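Local coordinates for putative two-component sensor histidine kinase protein (Sinorhizobium meliloti, PDB 3HCY), which probably acts as a light-sensing, FMN-containing histidine kinase that phosphorylates a protein histidine from ATP, this chain being one GAF domain of it, at residues Glu45-Gln48 with Arg49-Gly53; Ala119-Glu122 with Ile123-Leu127. All coordinates share one frame; numbering follows the deposited sequence.

Overall arrangement
Both contacts are local, one along the end of a helix and the turn after it, the other along the first turns of a helix, and both lie mainly at the surface, with one buried residue apiece. Interaction 1 lies on the short helix 45-50 and the residues leading out of it, beside helix 79-88 and strand 35-41; interaction 2 is the start of the long helix 120-146, beside helix 5-19. Their centres are 26 Å apart, on opposite sides of the chain's centre. The chemistry differs accordingly: at the helix exit an aromatic-valine contact accompanies weakening backbone bonds, whereas at the helix entry straight bonds are lined by methionine and isoleucine folding back.

Interaction 1: Glu45-Gln48 with Arg49-Gly53; sequences EHYQ and RAVDG
V51 sets its CG1 methyl over one face of the Y47 ring, 3.9 Å from the ring centroid and 24° off the ring normal, a CH-pi contact. The approach is off-centre: CG1 comes nearest to CE2 of Y47, at 3.5 Å, while V51 CG2 lies by the far CD1-CE1 side of the ring. Y47 reaches this place because its CG stands anti to the backbone N (chi1 178°), which swings the ring along the helix toward the residue four places on. On another side of the same turn, R49 bends at chi3 and folds its guanidinium back over the preceding turn. One face of that group lies against H46 CA, and NH1 passes 3.8 Å from E45 CB. NH2 comes to the edge of the H46 imidazole, near its plane, with ring and guanidinium almost perpendicular. The opposite charges of E45 and R49 are near but unbridged, OE1 to NH1 being 4.4 Å. E45, H46 and R49 also touch a crystal neighbour, which may influence their poses. The backbone behind these side chains loses its hold stepwise: R49 N gives a nearly straight bond to E45 O at 2.8 Å, A50 N a more bent one to H46 O at 3.0 Å, and V51 N is divided between weak bonds to the carbonyls of Y47 and Q48. V51 is where the chain leaves helical backbone angles. Further out, S44 OG bonds to Y47 N, I85 and E88 of helix 79-88 meet the Y47 side chain, and F37 of strand 35-41 touches Q48, V51 and D52. This is the C-terminal end of a short helix, where an i to i+4 aromatic-valine contact sits at the last turn and helix 45-50 of this GAF domain runs on into the following loop.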
ATOM      1  N   GLU A  45      -2.541 -23.446   9.595  1.00 21.48           N
ATOM      2  CA  GLU A  45      -2.793 -24.225   8.396  1.00 21.69           C
ATOM      3  C   GLU A  45      -4.068 -25.010   8.502  1.00 21.55           C
ATOM      4  O   GLU A  45      -4.848 -25.087   7.566  1.00 21.12           O
ATOM      5  CB  GLU A  45      -1.631 -25.137   8.188  1.00 22.17           C
ATOM      6  CG  GLU A  45      -0.425 -24.316   7.727  1.00 24.72           C
ATOM      7  CD  GLU A  45       0.882 -25.091   7.650  1.00 29.15           C
ATOM      8  OE1 GLU A  45       0.954 -26.269   8.104  1.00 32.75           O
ATOM      9  OE2 GLU A  45       1.851 -24.498   7.119  1.00 32.14           O
ATOM     10  N   HIS A  46      -4.330 -25.534   9.682  1.00 21.92           N
ATOM     11  CA  HIS A  46      -5.578 -26.207   9.895  1.00 22.56           C
ATOM     12  C   HIS A  46      -6.689 -25.313   9.443  1.00 23.58           C
ATOM     13  O   HIS A  46      -7.543 -25.738   8.693  1.00 23.79           O
ATOM     14  CB  HIS A  46      -5.752 -26.537  11.341  1.00 22.50           C
ATOM     15  CG  HIS A  46      -6.983 -27.326  11.624  1.00 23.85           C
ATOM     16  ND1 HIS A  46      -7.057 -28.690  11.413  1.00 25.40           N
ATOM     17  CD2 HIS A  46      -8.186 -26.953  12.139  1.00 24.16           C
ATOM     18  CE1 HIS A  46      -8.258 -29.121  11.783  1.00 25.55           C
ATOM     19  NE2 HIS A  46      -8.965 -28.086  12.217  1.00 22.40           N
ATOM     20  N   TYR A  47      -6.675 -24.055   9.879  1.00 24.77           N
ATOM     21  CA  TYR A  47      -7.721 -23.136   9.462  1.00 25.27           C
ATOM     22  C   TYR A  47      -7.681 -22.951   7.968  1.00 26.20           C
ATOM     23  O   TYR A  47      -8.707 -22.852   7.322  1.00 26.57           O
ATOM     24  CB  TYR A  47      -7.578 -21.776  10.135  1.00 25.31           C
ATOM     25  CG  TYR A  47      -8.639 -20.739   9.702  1.00 25.71           C
ATOM     26  CD1 TYR A  47      -8.315 -19.701   8.848  1.00 24.52           C
ATOM     27  CD2 TYR A  47      -9.955 -20.798  10.163  1.00 24.77           C
ATOM     28  CE1 TYR A  47      -9.262 -18.761   8.461  1.00 23.56           C
ATOM     29  CE2 TYR A  47     -10.905 -19.841   9.769  1.00 24.22           C
ATOM     30  CZ  TYR A  47     -10.540 -18.829   8.913  1.00 22.35           C
ATOM     31  OH  TYR A  47     -11.456 -17.876   8.482  1.00 20.32           O
ATOM     32  N   GLN A  48      -6.490 -22.872   7.420  1.00 26.99           N
ATOM     33  CA  GLN A  48      -6.370 -22.476   6.035  1.00 27.87           C
ATOM     34  C   GLN A  48      -6.949 -23.549   5.111  1.00 28.71           C
ATOM     35  O   GLN A  48      -7.720 -23.221   4.193  1.00 28.32           O
ATOM     36  CB  GLN A  48      -4.903 -22.124   5.704  1.00 27.91           C
ATOM     37  CG  GLN A  48      -4.445 -20.875   6.438  1.00 27.88           C
ATOM     38  CD  GLN A  48      -3.028 -20.511   6.228  1.00 27.17           C
ATOM     39  OE1 GLN A  48      -2.201 -21.367   5.916  1.00 29.14           O
ATOM     40  NE2 GLN A  48      -2.717 -19.256   6.414  1.00 27.42           N
ATOM     41  N   ARG A  49      -6.616 -24.819   5.396  1.00 29.48           N
ATOM     42  CA  ARG A  49      -7.166 -25.961   4.675  1.00 30.10           C
ATOM     43  C   ARG A  49      -8.665 -25.998   4.869  1.00 30.61           C
ATOM     44  O   ARG A  49      -9.423 -26.242   3.951  1.00 30.64           O
ATOM     45  CB  ARG A  49      -6.576 -27.247   5.208  1.00 30.23           C
ATOM     46  CG  ARG A  49      -5.080 -27.503   4.920  1.00 33.30           C
ATOM     47  CD  ARG A  49      -4.678 -29.000   5.234  1.00 39.16           C
ATOM     48  NE  ARG A  49      -4.838 -29.373   6.673  1.00 43.64           N
ATOM     49  CZ  ARG A  49      -3.928 -29.188   7.654  1.00 45.85           C
ATOM     50  NH1 ARG A  49      -2.717 -28.647   7.427  1.00 46.92           N
ATOM     51  NH2 ARG A  49      -4.232 -29.561   8.887  1.00 46.06           N
ATOM     52  N   ALA A  50      -9.073 -25.710   6.093  1.00 32.45           N
ATOM     53  CA  ALA A  50     -10.460 -25.741   6.517  1.00 33.72           C
ATOM     54  C   ALA A  50     -11.350 -24.903   5.649  1.00 35.60           C
ATOM     55  O   ALA A  50     -12.423 -25.328   5.275  1.00 35.92           O
ATOM     56  CB  ALA A  50     -10.573 -25.251   7.941  1.00 32.85           C
ATOM     57  N   VAL A  51     -10.935 -23.705   5.311  1.00 38.27           N
ATOM     58  CA  VAL A  51     -11.870 -22.725   4.799  1.00 40.68           C
ATOM     59  C   VAL A  51     -11.630 -22.225   3.410  1.00 42.71           C
ATOM     60  O   VAL A  51     -12.141 -21.197   3.041  1.00 43.21           O
ATOM     61  CB  VAL A  51     -11.779 -21.488   5.633  1.00 40.77           C
ATOM     62  CG1 VAL A  51     -11.947 -21.830   7.047  1.00 42.36           C
ATOM     63  CG2 VAL A  51     -10.450 -20.902   5.459  1.00 40.87           C
ATOM     64  N   ASP A  52     -10.806 -22.904   2.650  1.00 45.36           N
ATOM     65  CA  ASP A  52     -10.592 -22.509   1.289  1.00 46.84           C
ATOM     66  C   ASP A  52     -11.954 -22.619   0.610  1.00 48.05           C
ATOM     67  O   ASP A  52     -12.830 -23.310   1.111  1.00 47.94           O
ATOM     68  CB  ASP A  52      -9.594 -23.462   0.664  1.00 47.17           C
ATOM     69  CG  ASP A  52      -8.178 -23.111   0.989  1.00 47.03           C
ATOM     70  OD1 ASP A  52      -7.836 -21.940   0.885  1.00 48.51           O
ATOM     71  OD2 ASP A  52      -7.389 -23.994   1.328  1.00 46.92           O
ATOM     72  N   GLY A  53     -12.145 -21.934  -0.511  1.00 49.24           N
ATOM     73  CA  GLY A  53     -13.387 -22.053  -1.239  1.00 49.86           C
ATOM     74  C   GLY A  53     -14.210 -20.801  -1.356  1.00 50.92           C
ATOM     75  O   GLY A  53     -14.193 -20.155  -2.391  1.00 50.58           O
TER

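Interaction 2: Ala119-Glu122 with Ile123-Leu127; sequences ADSE and IGMAL
M125 bends at chi3 (-60°) after an otherwise extended chain, and this turns its CE methyl back over the preceding turn to meet S121 and E122. CE settles 3.4 Å from E122 CA and 3.6 Å from E122 CG, with S121 OG beside it at 3.5 Å. The serine hydroxyl gets there by pointing roughly opposite its own backbone N (chi1 155°), so a polar oxygen and an aliphatic stem together receive the methyl group; the E122 chain runs on extended past it, the two side chains crossing at a slant. I123 folds back in the same N-terminal direction from a different side of the helix, its CG1 lying 3.6 Å from A119 O and CD1 similarly close to that carbonyl. A126 adds its CB against E122 O. Beneath these side chains the helical bonding is regular from its first turn. I123 N bonds to A119 O at 3.1 Å, and the same i to i+4 pattern continues with G124 N to D120 O, M125 N to S121 O and A126 N to E122 O, all four bonds fairly straight. A119 holds the N-cap position with only a methyl group, so its side chain offers no polar cap. The acidic D120 and E122 in the first turn would be expected to suit the positive end of the helix dipole. Outward, L19 of helix 5-19 touches E122, M125 and A126, F118 meets I123, and T128 of the second subunit packs on M125. This is the opening of a long C-terminal helix lying alongside the N-terminal one, an arrangement of flanking helices known from GAF domains, with M125 also reaching the subunit interface.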
ATOM      1  N   ALA A 119     -14.074   1.080  12.524  1.00 33.53           N
ATOM      2  CA  ALA A 119     -13.935   2.526  12.418  1.00 33.46           C
ATOM      3  C   ALA A 119     -13.642   2.927  10.985  1.00 33.95           C
ATOM      4  O   ALA A 119     -12.868   2.265  10.286  1.00 34.06           O
ATOM      5  CB  ALA A 119     -12.841   2.979  13.320  1.00 33.44           C
ATOM      6  N   ASP A 120     -14.263   4.017  10.546  1.00 34.76           N
ATOM      7  CA  ASP A 120     -14.120   4.504   9.163  1.00 35.32           C
ATOM      8  C   ASP A 120     -12.689   4.677   8.754  1.00 35.48           C
ATOM      9  O   ASP A 120     -12.242   4.157   7.719  1.00 35.70           O
ATOM     10  CB  ASP A 120     -14.810   5.817   9.041  1.00 35.19           C
ATOM     11  CG  ASP A 120     -16.260   5.648   9.100  1.00 38.00           C
ATOM     12  OD1 ASP A 120     -16.642   4.482   8.944  1.00 42.33           O
ATOM     13  OD2 ASP A 120     -17.002   6.627   9.384  1.00 40.80           O
ATOM     14  N   SER A 121     -11.972   5.405   9.596  1.00 35.01           N
ATOM     15  CA  SER A 121     -10.554   5.562   9.451  1.00 34.62           C
ATOM     16  C   SER A 121      -9.848   4.229   9.071  1.00 34.43           C
ATOM     17  O   SER A 121      -9.104   4.238   8.087  1.00 34.38           O
ATOM     18  CB  SER A 121     -10.008   6.199  10.738  1.00 34.60           C
ATOM     19  OG  SER A 121      -8.641   5.896  10.966  1.00 36.10           O
ATOM     20  N   GLU A 122     -10.074   3.108   9.796  1.00 34.02           N
ATOM     21  CA  GLU A 122      -9.296   1.883   9.531  1.00 34.08           C
ATOM     22  C   GLU A 122      -9.761   1.253   8.240  1.00 32.77           C
ATOM     23  O   GLU A 122      -8.948   0.748   7.461  1.00 32.92           O
ATOM     24  CB  GLU A 122      -9.278   0.853  10.668  1.00 34.50           C
ATOM     25  CG  GLU A 122      -8.535   1.295  11.955  1.00 40.31           C
ATOM     26  CD  GLU A 122      -8.573   0.257  13.181  1.00 46.40           C
ATOM     27  OE1 GLU A 122      -9.332  -0.775  13.163  1.00 50.35           O
ATOM     28  OE2 GLU A 122      -7.867   0.520  14.186  1.00 47.11           O
ATOM     29  N   ILE A 123     -11.052   1.325   7.975  1.00 31.30           N
ATOM     30  CA  ILE A 123     -11.569   0.895   6.670  1.00 30.21           C
ATOM     31  C   ILE A 123     -10.809   1.628   5.526  1.00 29.86           C
ATOM     32  O   ILE A 123     -10.278   1.008   4.577  1.00 30.16           O
ATOM     33  CB  ILE A 123     -13.131   1.110   6.606  1.00 30.00           C
ATOM     34  CG1 ILE A 123     -13.819   0.133   7.603  1.00 29.58           C
ATOM     35  CG2 ILE A 123     -13.651   0.951   5.172  1.00 27.66           C
ATOM     36  CD1 ILE A 123     -15.243   0.463   8.076  1.00 26.48           C
ATOM     37  N   GLY A 124     -10.710   2.947   5.643  1.00 28.64           N
ATOM     38  CA  GLY A 124      -9.991   3.736   4.656  1.00 27.85           C
ATOM     39  C   GLY A 124      -8.539   3.313   4.547  1.00 27.29           C
ATOM     40  O   GLY A 124      -8.004   3.143   3.459  1.00 27.08           O
ATOM     41  N   MET A 125      -7.879   3.167   5.682  1.00 26.48           N
ATOM     42  CA  MET A 125      -6.526   2.683   5.647  1.00 25.92           C
ATOM     43  C   MET A 125      -6.485   1.329   4.876  1.00 25.66           C
ATOM     44  O   MET A 125      -5.698   1.208   3.935  1.00 25.42           O
ATOM     45  CB  MET A 125      -5.960   2.615   7.064  1.00 25.60           C
ATOM     46  CG  MET A 125      -5.504   3.981   7.536  1.00 24.21           C
ATOM     47  SD  MET A 125      -4.879   3.984   9.212  1.00 17.68           S
ATOM     48  CE  MET A 125      -6.346   3.410  10.086  1.00 21.65           C
ATOM     49  N   ALA A 126      -7.379   0.379   5.218  1.00 25.01           N
ATOM     50  CA  ALA A 126      -7.384  -1.005   4.669  1.00 24.23           C
ATOM     51  C   ALA A 126      -7.590  -1.065   3.138  1.00 24.07           C
ATOM     52  O   ALA A 126      -6.863  -1.798   2.387  1.00 23.34           O
ATOM     53  CB  ALA A 126      -8.465  -1.799   5.339  1.00 24.02           C
ATOM     54  N   LEU A 127      -8.582  -0.284   2.692  1.00 22.80           N
ATOM     55  CA  LEU A 127      -8.828  -0.083   1.274  1.00 22.19           C
ATOM     56  C   LEU A 127      -7.595   0.382   0.566  1.00 21.68           C
ATOM     57  O   LEU A 127      -7.261  -0.086  -0.539  1.00 21.60           O
ATOM     58  CB  LEU A 127      -9.904   0.969   1.077  1.00 22.26           C
ATOM     59  CG  LEU A 127     -11.293   0.418   1.360  1.00 23.16           C
ATOM     60  CD1 LEU A 127     -12.275   1.503   1.692  1.00 19.68           C
ATOM     61  CD2 LEU A 127     -11.734  -0.430   0.168  1.00 23.65           C
TER